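Long-range contacts in methionine gamma-lyase (PDB 1E5E), which belongs to the Cys/Met metabolism family of pyridoxal-phosphate-dependent enzymes and is built here as an assembly of four chains: residues 107-112 / 155-160; 208-213 / 262-267; 213-218 / 341-346; 313-318 / 366-371. All blocks are in the same frame, centred on the assembly; numbering follows the deposited sequence. Where two conformers were deposited one is given.

Contact 1 closes the first loop, joining the turns that follow strands 103-107 and 148-154, neighbours in the seven-stranded sheet. It is complete before contact 2 opens. Contact 2 sets the loop 208-213 against helix 260-279; contact 3 starts on Gly213, the last residue of 208-213, and reaches 341-346, the approach to and start of strand 345-347 of the five-stranded sheet. Their segments alternate along the chain, so the two cross. Contact 3 also crosses contact 4, which pairs strand 311-316 with the start of strand 371-375 in that second sheet. Contact 1 meets contact 4 through Pro159 and Thr313. PPJ touches contacts 1 and 2 and also Val218 of contact 3.

Contact 1: 107-112 / 155-160; sequences DECLYG and TPANPT. With PPJ (N-(hydroxy{3-hydroxy-2-methyl-5-[(phosphonooxy)methyl]pyridin-4-yl}methyl)norvaline), chain C.
Tyr111 and Asn158 run alongside each other, heading in one direction, their ring and amide planes only 15° apart. With CG anti to the backbone N (chi1 176°), Tyr111 lays its ring along the Asn158 amide, and Asn158 ND2 meets Tyr111 CD1 obliquely at 3.3 Å. The two loops follow neighbouring parallel strands, 103-107 and 148-154, and line the PPJ pocket.

Of the interactions with PPJ, one is modelled as covalent, Tyr111 OH to PPJ CG at 1.4 Å. The ring also lies over the pyridine, as in fold-type I pyridoxal-phosphate enzymes, with Tyr111 CD2 3.4 Å from PPJ C5, and the N atom of PPJ sits over the tyrosine's face, displaced toward the rim. Two hydrogen bonds leave the amide nitrogen: a fairly straight one from Asn158 ND2 to PPJ O (3.2 Å, 163°) and a weak, bent one from ND2 to PPJ O3 (3.0 Å).

Nonpolar packing occupies the other end. Cys109 SG rests 3.8 Å from Ala157 CB and 4.0 Å from Pro159 CD, the latter on a proline preceded by a cis peptide.

The backbones are joined through third parties. Glu154 receives Tyr111 N and Asn158 N on its two carboxylate oxygens, while His354 NE2 bonds Leu110 O and, weakly, Asn158 O, two acceptors 3.1 Å apart that cannot bond each other. Arg373 holds Asn158 OD1, and Arg58 of the second subunit bonds Tyr111 OH.

OD1 is thus tied to an arginine and ND2 given to ligand oxygens, which favours the modelled amide orientation, nitrogen toward PPJ.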
loop_
_atom_site.group_PDB
_atom_site.type_symbol
_atom_site.label_atom_id
_atom_site.label_comp_id
_atom_site.label_asym_id
_atom_site.label_seq_id
_atom_site.Cartn_x
_atom_site.Cartn_y
_atom_site.Cartn_z
ATOM N N ASP A 107 5.791 37.106 7.880
ATOM C CA ASP A 107 7.227 37.368 7.766
ATOM C C ASP A 107 7.412 37.295 6.253
ATOM O O ASP A 107 6.700 36.501 5.614
ATOM C CB ASP A 107 8.139 36.393 8.452
ATOM C CG ASP A 107 9.588 36.876 8.501
ATOM O OD1 ASP A 107 10.300 36.666 7.494
ATOM O OD2 ASP A 107 9.974 37.457 9.541
ATOM N N GLU A 108 8.294 38.122 5.737
ATOM C CA GLU A 108 8.597 38.077 4.313
ATOM C C GLU A 108 9.469 36.904 3.944
ATOM O O GLU A 108 9.574 36.649 2.739
ATOM C CB GLU A 108 9.360 39.373 3.922
ATOM C CG GLU A 108 10.695 39.521 4.629
ATOM C CD GLU A 108 11.466 40.798 4.268
ATOM O OE1 GLU A 108 11.562 41.250 3.105
ATOM O OE2 GLU A 108 12.142 41.299 5.184
ATOM N N CYS A 109 10.196 36.281 4.885
ATOM C CA CYS A 109 11.003 35.144 4.423
ATOM C C CYS A 109 10.245 33.846 4.689
ATOM O O CYS A 109 10.349 33.309 5.815
ATOM C CB CYS A 109 12.387 35.070 5.063
ATOM S SG CYS A 109 13.455 33.817 4.292
ATOM N N LEU A 110 9.561 33.338 3.694
ATOM C CA LEU A 110 8.784 32.121 3.782
ATOM C C LEU A 110 9.180 31.182 2.632
ATOM O O LEU A 110 9.782 31.532 1.599
ATOM C CB LEU A 110 7.304 32.413 3.522
ATOM C CG LEU A 110 6.562 33.496 4.284
ATOM C CD1 LEU A 110 5.130 33.651 3.817
ATOM C CD2 LEU A 110 6.615 33.168 5.788
ATOM N N TYR A 111 8.700 29.969 2.859
ATOM C CA TYR A 111 8.736 29.013 1.734
ATOM C C TYR A 111 8.135 29.677 0.504
ATOM O O TYR A 111 7.068 30.273 0.581
ATOM C CB TYR A 111 7.936 27.775 2.135
ATOM C CG TYR A 111 7.827 26.775 1.024
ATOM C CD1 TYR A 111 8.954 26.387 0.290
ATOM C CD2 TYR A 111 6.607 26.216 0.700
ATOM C CE1 TYR A 111 8.855 25.466 -0.718
ATOM C CE2 TYR A 111 6.483 25.268 -0.301
ATOM C CZ TYR A 111 7.609 24.902 -1.004
ATOM O OH TYR A 111 7.465 23.945 -1.995
ATOM N N GLY A 112 8.723 29.478 -0.661
ATOM C CA GLY A 112 8.187 30.088 -1.867
ATOM C C GLY A 112 6.691 29.959 -2.109
ATOM O O GLY A 112 6.026 30.988 -2.350
ATOM N N THR A 155 10.235 29.798 11.684
ATOM C CA THR A 155 11.580 29.913 12.232
ATOM C C THR A 155 12.104 28.526 12.592
ATOM O O THR A 155 11.452 27.750 13.283
ATOM C CB THR A 155 11.563 30.877 13.436
ATOM O OG1 THR A 155 12.862 30.972 14.004
ATOM C CG2 THR A 155 10.623 30.417 14.559
ATOM N N PRO A 156 13.305 28.170 12.146
ATOM C CA PRO A 156 14.118 29.011 11.264
ATOM C C PRO A 156 13.474 29.144 9.901
ATOM O O PRO A 156 12.777 28.193 9.464
ATOM C CB PRO A 156 15.445 28.284 11.153
ATOM C CG PRO A 156 15.482 27.296 12.294
ATOM C CD PRO A 156 14.029 26.950 12.536
ATOM N N ALA A 157 13.668 30.272 9.215
ATOM C CA ALA A 157 13.008 30.514 7.945
ATOM C C ALA A 157 13.562 29.765 6.734
ATOM O O ALA A 157 14.752 29.483 6.588
ATOM C CB ALA A 157 13.077 32.011 7.569
ATOM N N ASN A 158 12.644 29.438 5.827
ATOM C CA ASN A 158 12.997 28.711 4.603
ATOM C C ASN A 158 13.214 29.751 3.526
ATOM O O ASN A 158 12.235 30.429 3.210
ATOM C CB ASN A 158 11.846 27.761 4.242
ATOM C CG ASN A 158 12.131 26.942 2.995
ATOM O OD1 ASN A 158 13.209 27.070 2.383
ATOM N ND2 ASN A 158 11.184 26.063 2.649
ATOM N N PRO A 159 14.409 29.913 3.003
ATOM C CA PRO A 159 15.548 29.069 3.269
ATOM C C PRO A 159 16.733 29.694 3.987
ATOM O O PRO A 159 17.761 29.021 4.150
ATOM C CB PRO A 159 15.965 28.815 1.805
ATOM C CG PRO A 159 15.890 30.188 1.198
ATOM C CD PRO A 159 14.731 30.879 1.901
ATOM N N THR A 160 16.649 30.934 4.429
ATOM C CA THR A 160 17.809 31.581 5.080
ATOM C C THR A 160 18.143 31.134 6.495
ATOM O O THR A 160 19.265 31.321 6.989
ATOM C CB THR A 160 17.590 33.097 5.049
ATOM O OG1 THR A 160 16.494 33.378 5.926
ATOM C CG2 THR A 160 17.169 33.541 3.624
HETATM N N1 PPJ C . 6.056 24.731 4.785
HETATM C C2 PPJ C . 7.398 24.637 4.684
HETATM C C6 PPJ C . 5.249 24.326 3.764
HETATM C C2A PPJ C . 8.324 25.382 5.435
HETATM C C3 PPJ C . 7.883 23.936 3.562
HETATM O O3 PPJ C . 9.180 23.977 3.411
HETATM C C4 PPJ C . 7.049 23.332 2.616
HETATM C C4A PPJ C . 7.652 22.655 1.514
HETATM C C5 PPJ C . 5.676 23.573 2.659
HETATM N N PPJ C . 8.882 22.939 1.046
HETATM C C5A PPJ C . 4.707 22.883 1.861
HETATM O OP4 PPJ C . 4.590 21.669 2.290
HETATM P P PPJ C . 4.151 20.649 1.149
HETATM O OP1 PPJ C . 3.966 19.257 1.904
HETATM O OP2 PPJ C . 5.270 20.584 0.065
HETATM O OP3 PPJ C . 2.778 21.078 0.468
HETATM C CA PPJ C . 9.517 22.248 0.057
HETATM C CB PPJ C . 8.831 21.861 -1.185
HETATM C C PPJ C . 10.839 22.719 -0.204
HETATM C CG PPJ C . 8.390 22.856 -2.196
HETATM C CD PPJ C . 9.342 22.858 -3.296
HETATM O O PPJ C . 11.242 23.751 0.446
HETATM O OXT PPJ C . 11.764 21.923 -0.671
#

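Contact 2: 208-213 / 262-267; sequences TKYING and IRMKAE. With PPJ (N-(hydroxy{3-hydroxy-2-methyl-5-[(phosphonooxy)methyl]pyridin-4-yl}methyl)norvaline), chain C.
Arg263 reaches from helix 260-279 to grip two successive carbonyls of the loop, those of Tyr210 and Ile211. Arg263 NH1 bonds Tyr210 O at 2.7 Å and 145°, arriving in the carbonyl plane and nearly in the guanidinium plane. Arg263 NH2 adds weak bonds to Tyr210 O and Ile211 O, both at 3.0 Å, so Tyr210 O accepts from two nitrogens of one group. Further partners lie outside the two segments: Arg263 NE bonds Thr259 OG1, and NH2 also bonds Gly256 O. A bend at chi3 (-70°) turns the guanidinium edge to the carbonyls and its face to Gly213, whose CA is 3.5 Å from Arg263 NH1.

The Tyr210 ring is received by the same helix. Met264 CE lies over its face, 3.9 Å from the ring centroid and 21° off the normal, a CH-pi contact; bends at chi2 and chi3 fold the methyl back there, with SD oblique in a Met-aromatic contact. At the ring edge, Glu267 OE1 comes within 3.2 Å of Tyr210 CE1. This carboxylate oxygen is buried and has no polar partner in the model, whereas Tyr210 OH is bonded to Ser310.

On the far side of the loop, Thr208 OG1 donates to phosphate oxygen OP1 of PPJ at 2.7 Å and accepts from Ala219 N.

The segment thus runs from phosphate site to helix anchor. Lys209 NZ bonds Ser338 OG and Tyr56 OH of the second subunit, and with its CE 3.5 Å from PPJ C4A, Lys209 is probably the cofactor lysine, as in fold-type I pyridoxal-phosphate enzymes.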
loop_
_atom_site.group_PDB
_atom_site.type_symbol
_atom_site.label_atom_id
_atom_site.label_comp_id
_atom_site.label_asym_id
_atom_site.label_seq_id
_atom_site.Cartn_x
_atom_site.Cartn_y
_atom_site.Cartn_z
ATOM N N THR A 208 5.503 16.120 5.038
ATOM C CA THR A 208 6.312 15.625 3.968
ATOM C C THR A 208 7.801 15.622 4.323
ATOM O O THR A 208 8.607 14.902 3.696
ATOM C CB THR A 208 6.183 16.553 2.738
ATOM O OG1 THR A 208 4.790 16.798 2.514
ATOM C CG2 THR A 208 6.905 16.021 1.503
ATOM N N LYS A 209 8.198 16.457 5.274
ATOM C CA LYS A 209 9.601 16.584 5.622
ATOM C C LYS A 209 9.983 15.689 6.770
ATOM O O LYS A 209 9.857 14.466 6.587
ATOM C CB LYS A 209 9.943 18.067 5.874
ATOM C CG LYS A 209 9.290 19.032 4.897
ATOM C CD LYS A 209 9.482 18.603 3.468
ATOM C CE LYS A 209 9.094 19.642 2.433
ATOM N NZ LYS A 209 8.980 18.979 1.102
ATOM N N TYR A 210 10.520 16.209 7.874
ATOM C CA TYR A 210 11.058 15.392 8.941
ATOM C C TYR A 210 10.093 14.402 9.590
ATOM O O TYR A 210 10.484 13.294 9.913
ATOM C CB TYR A 210 11.590 16.299 10.081
ATOM C CG TYR A 210 12.851 17.029 9.658
ATOM C CD1 TYR A 210 14.082 16.407 9.629
ATOM C CD2 TYR A 210 12.796 18.351 9.255
ATOM C CE1 TYR A 210 15.217 17.091 9.224
ATOM C CE2 TYR A 210 13.921 19.058 8.847
ATOM C CZ TYR A 210 15.143 18.414 8.836
ATOM O OH TYR A 210 16.269 19.112 8.424
ATOM N N ILE A 211 8.856 14.787 9.867
ATOM C CA ILE A 211 7.891 13.976 10.585
ATOM C C ILE A 211 7.716 12.602 9.893
ATOM O O ILE A 211 8.015 11.579 10.520
ATOM C CB ILE A 211 6.569 14.729 10.828
ATOM C CG1 ILE A 211 6.777 15.896 11.833
ATOM C CG2 ILE A 211 5.515 13.761 11.386
ATOM C CD1 ILE A 211 5.643 16.899 11.941
ATOM N N ASN A 212 7.392 12.550 8.625
ATOM C CA ASN A 212 7.364 11.315 7.863
ATOM C C ASN A 212 8.805 10.841 7.725
ATOM O O ASN A 212 9.065 9.678 8.010
ATOM C CB ASN A 212 6.734 11.490 6.496
ATOM C CG ASN A 212 6.740 10.150 5.756
ATOM O OD1 ASN A 212 6.147 9.221 6.322
ATOM N ND2 ASN A 212 7.438 10.115 4.623
ATOM N N GLY A 213 9.694 11.741 7.332
ATOM C CA GLY A 213 11.114 11.524 7.241
ATOM C C GLY A 213 11.689 10.565 6.226
ATOM O O GLY A 213 12.889 10.262 6.266
ATOM N N ILE A 262 15.059 9.530 17.019
ATOM C CA ILE A 262 16.433 9.119 16.727
ATOM C C ILE A 262 16.950 9.696 15.425
ATOM O O ILE A 262 18.158 9.856 15.315
ATOM C CB ILE A 262 16.641 7.582 16.738
ATOM C CG1 ILE A 262 15.690 6.907 15.741
ATOM C CG2 ILE A 262 16.424 7.058 18.151
ATOM C CD1 ILE A 262 15.983 5.422 15.557
ATOM N N ARG A 263 16.114 10.007 14.479
ATOM C CA ARG A 263 16.495 10.640 13.222
ATOM C C ARG A 263 16.863 12.120 13.437
ATOM O O ARG A 263 17.935 12.596 13.016
ATOM C CB ARG A 263 15.312 10.593 12.218
ATOM C CG ARG A 263 15.121 9.238 11.572
ATOM C CD ARG A 263 14.089 9.213 10.454
ATOM N NE ARG A 263 12.695 9.382 10.863
ATOM C CZ ARG A 263 12.031 10.527 10.813
ATOM N NH1 ARG A 263 12.632 11.643 10.379
ATOM N NH2 ARG A 263 10.747 10.541 11.165
ATOM N N MET A 264 16.050 12.845 14.184
ATOM C CA MET A 264 16.341 14.261 14.443
ATOM C C MET A 264 17.688 14.412 15.181
ATOM O O MET A 264 18.442 15.330 14.867
ATOM C CB MET A 264 15.277 15.017 15.241
ATOM C CG MET A 264 13.938 15.188 14.540
ATOM S SD MET A 264 14.077 15.786 12.836
ATOM C CE MET A 264 14.756 17.424 13.012
ATOM N N LYS A 265 17.944 13.567 16.155
ATOM C CA LYS A 265 19.186 13.596 16.891
ATOM C C LYS A 265 20.352 13.293 15.961
ATOM O O LYS A 265 21.299 14.055 15.948
ATOM C CB LYS A 265 19.273 12.584 18.051
ATOM C CG LYS A 265 18.205 12.911 19.082
ATOM C CD LYS A 265 18.260 11.996 20.309
ATOM C CE LYS A 265 17.661 12.780 21.481
ATOM N NZ LYS A 265 17.588 11.924 22.712
ATOM N N ALA A 266 20.245 12.174 15.252
ATOM C CA ALA A 266 21.315 11.811 14.322
ATOM C C ALA A 266 21.494 12.879 13.252
ATOM O O ALA A 266 22.655 13.193 12.952
ATOM C CB ALA A 266 20.981 10.474 13.667
ATOM N N GLU A 267 20.398 13.452 12.724
ATOM C CA GLU A 267 20.573 14.480 11.699
ATOM C C GLU A 267 21.165 15.780 12.220
ATOM O O GLU A 267 21.923 16.447 11.481
ATOM C CB GLU A 267 19.222 14.738 10.972
ATOM C CG GLU A 267 18.821 13.498 10.176
ATOM C CD GLU A 267 17.408 13.352 9.701
ATOM O OE1 GLU A 267 16.593 14.277 9.883
ATOM O OE2 GLU A 267 17.073 12.264 9.122
HETATM N N1 PPJ C . 6.056 24.731 4.785
HETATM C C2 PPJ C . 7.398 24.637 4.684
HETATM C C6 PPJ C . 5.249 24.326 3.764
HETATM C C2A PPJ C . 8.324 25.382 5.435
HETATM C C3 PPJ C . 7.883 23.936 3.562
HETATM O O3 PPJ C . 9.180 23.977 3.411
HETATM C C4 PPJ C . 7.049 23.332 2.616
HETATM C C4A PPJ C . 7.652 22.655 1.514
HETATM C C5 PPJ C . 5.676 23.573 2.659
HETATM N N PPJ C . 8.882 22.939 1.046
HETATM C C5A PPJ C . 4.707 22.883 1.861
HETATM O OP4 PPJ C . 4.590 21.669 2.290
HETATM P P PPJ C . 4.151 20.649 1.149
HETATM O OP1 PPJ C . 3.966 19.257 1.904
HETATM O OP2 PPJ C . 5.270 20.584 0.065
HETATM O OP3 PPJ C . 2.778 21.078 0.468
HETATM C CA PPJ C . 9.517 22.248 0.057
HETATM C CB PPJ C . 8.831 21.861 -1.185
HETATM C C PPJ C . 10.839 22.719 -0.204
HETATM C CG PPJ C . 8.390 22.856 -2.196
HETATM C CD PPJ C . 9.342 22.858 -3.296
HETATM O O PPJ C . 11.242 23.751 0.446
HETATM O OXT PPJ C . 11.764 21.923 -0.671
#

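Contact 3: 213-218 / 341-346; sequences GHTDVV and GCESLI
Gly213 and Gly341 bring the two backbones together, with Gly341 CA 3.4 Å from Gly213 O in a CA-H...O contact of 141° at the hydrogen. The carbonyl also comes near the next residue, Gly213 O to Cys342 N being 3.2 Å. Beside this pair, Cys342 SG stands over one face of the His214 ring, 4.2 Å from its centroid and 22° off the normal, displaced toward the rim nearest CD2 and NE2.

At the other end of the contact, Thr215 and Glu343 meet head-on from the two segments, and Thr215 OG1 is 2.9 Å from Glu343 OE1. Glu343 reaches this point by placing CG between its backbone N and carbonyl carbon (chi1 82°) and bending again at chi2. Thr215 OG1 also lies 3.6 Å from Gly341 CA.

A second layer sets these groups. His214 ND1 bonds Asn212 O, which fixes the rotation of the ring, and Arg263 packs on both His214 and Cys342. Asp216 extends the turn to the third subunit in a salt bridge with Arg255 of that chain.

The contact thus ties the loop between strands 202-206 and 220-224 of the seven-stranded sheet to the lead-in of strand 345-347 in the five-stranded sheet, next to neighbouring subunits. Burial beside Glu379, which touches Glu343, might raise the proton affinity of the Glu343 carboxylate.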
loop_
_atom_site.group_PDB
_atom_site.type_symbol
_atom_site.label_atom_id
_atom_site.label_comp_id
_atom_site.label_asym_id
_atom_site.label_seq_id
_atom_site.Cartn_x
_atom_site.Cartn_y
_atom_site.Cartn_z
ATOM N N GLY A 213 9.694 11.741 7.332
ATOM C CA GLY A 213 11.114 11.524 7.241
ATOM C C GLY A 213 11.689 10.565 6.226
ATOM O O GLY A 213 12.889 10.262 6.266
ATOM N N HIS A 214 10.858 10.031 5.320
ATOM C CA HIS A 214 11.346 9.028 4.378
ATOM C C HIS A 214 11.078 9.402 2.942
ATOM O O HIS A 214 11.152 8.529 2.078
ATOM C CB HIS A 214 10.713 7.636 4.651
ATOM C CG HIS A 214 11.208 7.053 5.944
ATOM N ND1 HIS A 214 10.760 7.616 7.154
ATOM C CD2 HIS A 214 12.114 6.107 6.243
ATOM C CE1 HIS A 214 11.372 6.969 8.154
ATOM N NE2 HIS A 214 12.152 6.015 7.655
ATOM N N THR A 215 10.749 10.654 2.653
ATOM C CA THR A 215 10.710 11.179 1.294
ATOM C C THR A 215 9.731 10.499 0.385
ATOM O O THR A 215 9.900 10.440 -0.839
ATOM C CB THR A 215 12.151 11.026 0.691
ATOM O OG1 THR A 215 13.063 11.369 1.746
ATOM C CG2 THR A 215 12.340 11.994 -0.460
ATOM N N ASP A 216 8.667 9.926 0.939
ATOM C CA ASP A 216 7.750 9.164 0.100
ATOM C C ASP A 216 6.307 9.548 0.316
ATOM O O ASP A 216 5.402 8.897 -0.271
ATOM C CB ASP A 216 7.973 7.655 0.320
ATOM C CG ASP A 216 7.864 7.235 1.770
ATOM O OD1 ASP A 216 7.489 8.081 2.643
ATOM O OD2 ASP A 216 8.200 6.060 2.054
ATOM N N VAL A 217 6.041 10.553 1.151
ATOM C CA VAL A 217 4.677 10.969 1.413
ATOM C C VAL A 217 4.550 12.486 1.344
ATOM O O VAL A 217 5.384 13.166 1.940
ATOM C CB VAL A 217 4.176 10.505 2.795
ATOM C CG1 VAL A 217 2.863 11.206 3.212
ATOM C CG2 VAL A 217 3.897 9.004 2.739
ATOM N N VAL A 218 3.484 12.988 0.744
ATOM C CA VAL A 218 3.216 14.428 0.766
ATOM C C VAL A 218 2.028 14.595 1.713
ATOM O O VAL A 218 1.023 13.947 1.464
ATOM C CB VAL A 218 2.889 15.066 -0.598
ATOM C CG1 VAL A 218 2.509 16.536 -0.400
ATOM C CG2 VAL A 218 4.146 14.944 -1.463
ATOM N N GLY A 341 14.597 14.187 4.846
ATOM C CA GLY A 341 14.606 12.735 4.712
ATOM C C GLY A 341 15.852 12.129 5.346
ATOM O O GLY A 341 16.717 12.835 5.878
ATOM N N CYS A 342 15.920 10.798 5.323
ATOM C CA CYS A 342 17.067 10.061 5.821
ATOM C C CYS A 342 18.285 10.326 4.937
ATOM O O CYS A 342 19.445 10.251 5.375
ATOM C CB CYS A 342 16.768 8.545 5.838
ATOM S SG CYS A 342 15.515 8.140 7.080
ATOM N N GLU A 343 18.036 10.555 3.653
ATOM C CA GLU A 343 19.135 10.892 2.760
ATOM C C GLU A 343 19.280 12.425 2.703
ATOM O O GLU A 343 18.297 13.162 2.773
ATOM C CB GLU A 343 18.917 10.308 1.388
ATOM C CG GLU A 343 17.993 11.201 0.600
ATOM C CD GLU A 343 16.611 10.629 0.511
ATOM O OE1 GLU A 343 15.866 10.608 1.520
ATOM O OE2 GLU A 343 16.418 10.240 -0.690
ATOM N N SER A 344 20.516 12.880 2.561
ATOM C CA SER A 344 20.805 14.304 2.525
ATOM C C SER A 344 20.403 14.906 1.172
ATOM O O SER A 344 20.672 14.307 0.136
ATOM C CB SER A 344 22.302 14.513 2.771
ATOM O OG SER A 344 22.686 14.087 4.060
ATOM N N LEU A 345 19.723 16.043 1.230
ATOM C CA LEU A 345 19.189 16.661 0.011
ATOM C C LEU A 345 19.769 18.071 -0.128
ATOM O O LEU A 345 19.884 18.756 0.896
ATOM C CB LEU A 345 17.648 16.740 0.040
ATOM C CG LEU A 345 16.918 15.384 -0.057
ATOM C CD1 LEU A 345 15.404 15.522 0.160
ATOM C CD2 LEU A 345 17.171 14.730 -1.412
ATOM N N ILE A 346 19.924 18.587 -1.339
ATOM C CA ILE A 346 20.468 19.917 -1.523
ATOM C C ILE A 346 19.831 20.615 -2.711
ATOM O O ILE A 346 19.622 19.921 -3.706
ATOM C CB ILE A 346 22.007 19.850 -1.710
ATOM C CG1 ILE A 346 22.660 21.225 -1.467
ATOM C CG2 ILE A 346 22.430 19.277 -3.054
ATOM C CD1 ILE A 346 24.178 21.100 -1.477
#

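Contact 4: 313-318 / 366-371; sequences TFILKS and GITDGM
Ile315 and Met371 face each other as a non-hydrogen-bonded antiparallel pair, CA atoms 4.4 Å apart, where strand 311-316 meets the start of strand 371-375 in the five-stranded sheet. Both side chains leave the same face, and Ile315 CD1 meets Met371 CE at 3.7 Å. The backbones add reciprocal CA-H...O contacts, Met371 CA to Phe314 O and Ile315 CA to Gly370 O. In this packed part, too, Leu316 N donates to Gly370 O in a weak bond of 3.4 Å, though fairly straight at 156°. Strand 284-288 lines the other edge of 311-316.

The looser side is the partly exposed turn, where Thr368 OG1 comes no nearer than 4.0 Å to Ile315 CG2. That hydroxyl is busy locally, accepting from Gly370 N at 3.0 Å in an ST turn just before the strand that starts at Met371. Past Leu316, Lys317 and Ser318 run out to solvent.

Back on the buried side, Thr313 OG1 is bonded to Pro159 O, and its methyl is turned to the methionine. Met371 CG, anti to its own backbone N (chi1 -175°), lies tight against Thr313 CG2 at 3.4 Å.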
loop_
_atom_site.group_PDB
_atom_site.type_symbol
_atom_site.label_atom_id
_atom_site.label_comp_id
_atom_site.label_asym_id
_atom_site.label_seq_id
_atom_site.Cartn_x
_atom_site.Cartn_y
_atom_site.Cartn_z
ATOM N N THR A 313 22.248 26.496 5.572
ATOM C CA THR A 313 22.194 27.221 4.287
ATOM C C THR A 313 23.520 27.941 4.062
ATOM O O THR A 313 24.073 28.422 5.063
ATOM C CB THR A 313 21.003 28.188 4.307
ATOM O OG1 THR A 313 19.789 27.412 4.269
ATOM C CG2 THR A 313 21.039 29.127 3.107
ATOM N N PHE A 314 24.092 27.935 2.871
ATOM C CA PHE A 314 25.409 28.529 2.719
ATOM C C PHE A 314 25.491 29.189 1.348
ATOM O O PHE A 314 24.716 29.002 0.409
ATOM C CB PHE A 314 26.592 27.586 2.955
ATOM C CG PHE A 314 26.637 26.403 2.008
ATOM C CD1 PHE A 314 25.773 25.319 2.169
ATOM C CD2 PHE A 314 27.556 26.343 1.001
ATOM C CE1 PHE A 314 25.808 24.236 1.309
ATOM C CE2 PHE A 314 27.616 25.262 0.113
ATOM C CZ PHE A 314 26.731 24.208 0.284
ATOM N N ILE A 315 26.432 30.147 1.341
ATOM C CA ILE A 315 26.680 30.941 0.135
ATOM C C ILE A 315 28.141 30.793 -0.261
ATOM O O ILE A 315 29.075 30.835 0.557
ATOM C CB ILE A 315 26.263 32.394 0.351
ATOM C CG1 ILE A 315 24.835 32.588 0.857
ATOM C CG2 ILE A 315 26.448 33.225 -0.923
ATOM C CD1 ILE A 315 24.606 33.952 1.540
ATOM N N LEU A 316 28.328 30.470 -1.549
ATOM C CA LEU A 316 29.669 30.330 -2.076
ATOM C C LEU A 316 30.167 31.710 -2.561
ATOM O O LEU A 316 29.421 32.489 -3.148
ATOM C CB LEU A 316 29.803 29.364 -3.237
ATOM C CG LEU A 316 29.410 27.902 -2.987
ATOM C CD1 LEU A 316 29.390 27.120 -4.306
ATOM C CD2 LEU A 316 30.279 27.230 -1.951
ATOM N N LYS A 317 31.467 31.949 -2.384
ATOM C CA LYS A 317 32.068 33.220 -2.821
ATOM C C LYS A 317 32.028 33.337 -4.342
ATOM O O LYS A 317 31.807 34.431 -4.829
ATOM C CB LYS A 317 33.512 33.392 -2.371
ATOM C CG LYS A 317 33.759 33.521 -0.886
ATOM C CD LYS A 317 35.250 33.337 -0.582
ATOM C CE LYS A 317 35.480 33.536 0.921
ATOM N NZ LYS A 317 36.857 33.102 1.278
ATOM N N SER A 318 31.911 32.228 -5.087
ATOM C CA SER A 318 31.852 32.333 -6.534
ATOM C C SER A 318 30.419 32.458 -7.017
ATOM O O SER A 318 30.221 32.283 -8.227
ATOM C CB SER A 318 32.556 31.160 -7.228
ATOM O OG SER A 318 32.118 29.933 -6.653
ATOM N N GLY A 366 16.878 38.228 1.821
ATOM C CA GLY A 366 18.206 37.698 1.956
ATOM C C GLY A 366 18.436 36.457 1.118
ATOM O O GLY A 366 19.449 35.784 1.339
ATOM N N ILE A 367 17.504 36.132 0.238
ATOM C CA ILE A 367 17.733 34.956 -0.621
ATOM C C ILE A 367 18.581 35.445 -1.780
ATOM O O ILE A 367 18.050 36.181 -2.617
ATOM C CB ILE A 367 16.423 34.290 -1.061
ATOM C CG1 ILE A 367 15.770 33.813 0.273
ATOM C CG2 ILE A 367 16.661 33.095 -1.962
ATOM C CD1 ILE A 367 14.270 33.667 0.071
ATOM N N THR A 368 19.864 35.152 -1.832
ATOM C CA THR A 368 20.738 35.607 -2.913
ATOM C C THR A 368 20.790 34.491 -3.945
ATOM O O THR A 368 20.572 33.342 -3.549
ATOM C CB THR A 368 22.169 35.864 -2.422
ATOM O OG1 THR A 368 22.924 34.637 -2.270
ATOM C CG2 THR A 368 22.204 36.489 -1.020
ATOM N N ASP A 369 21.480 34.709 -5.066
ATOM C CA ASP A 369 21.616 33.658 -6.070
ATOM C C ASP A 369 22.876 32.840 -5.863
ATOM O O ASP A 369 23.126 31.891 -6.609
ATOM C CB ASP A 369 21.519 34.237 -7.484
ATOM C CG ASP A 369 22.754 35.056 -7.826
ATOM O OD1 ASP A 369 23.608 35.327 -6.957
ATOM O OD2 ASP A 369 22.889 35.424 -8.999
ATOM N N GLY A 370 23.647 33.138 -4.816
ATOM C CA GLY A 370 24.796 32.285 -4.479
ATOM C C GLY A 370 24.410 31.310 -3.331
ATOM O O GLY A 370 25.191 30.480 -2.849
ATOM N N MET A 371 23.165 31.414 -2.884
ATOM C CA MET A 371 22.690 30.642 -1.753
ATOM C C MET A 371 22.325 29.196 -2.117
ATOM O O MET A 371 21.731 28.930 -3.149
ATOM C CB MET A 371 21.508 31.388 -1.180
ATOM C CG MET A 371 20.940 30.799 0.110
ATOM S SD MET A 371 19.899 32.051 0.862
ATOM C CE MET A 371 21.023 33.106 1.742
#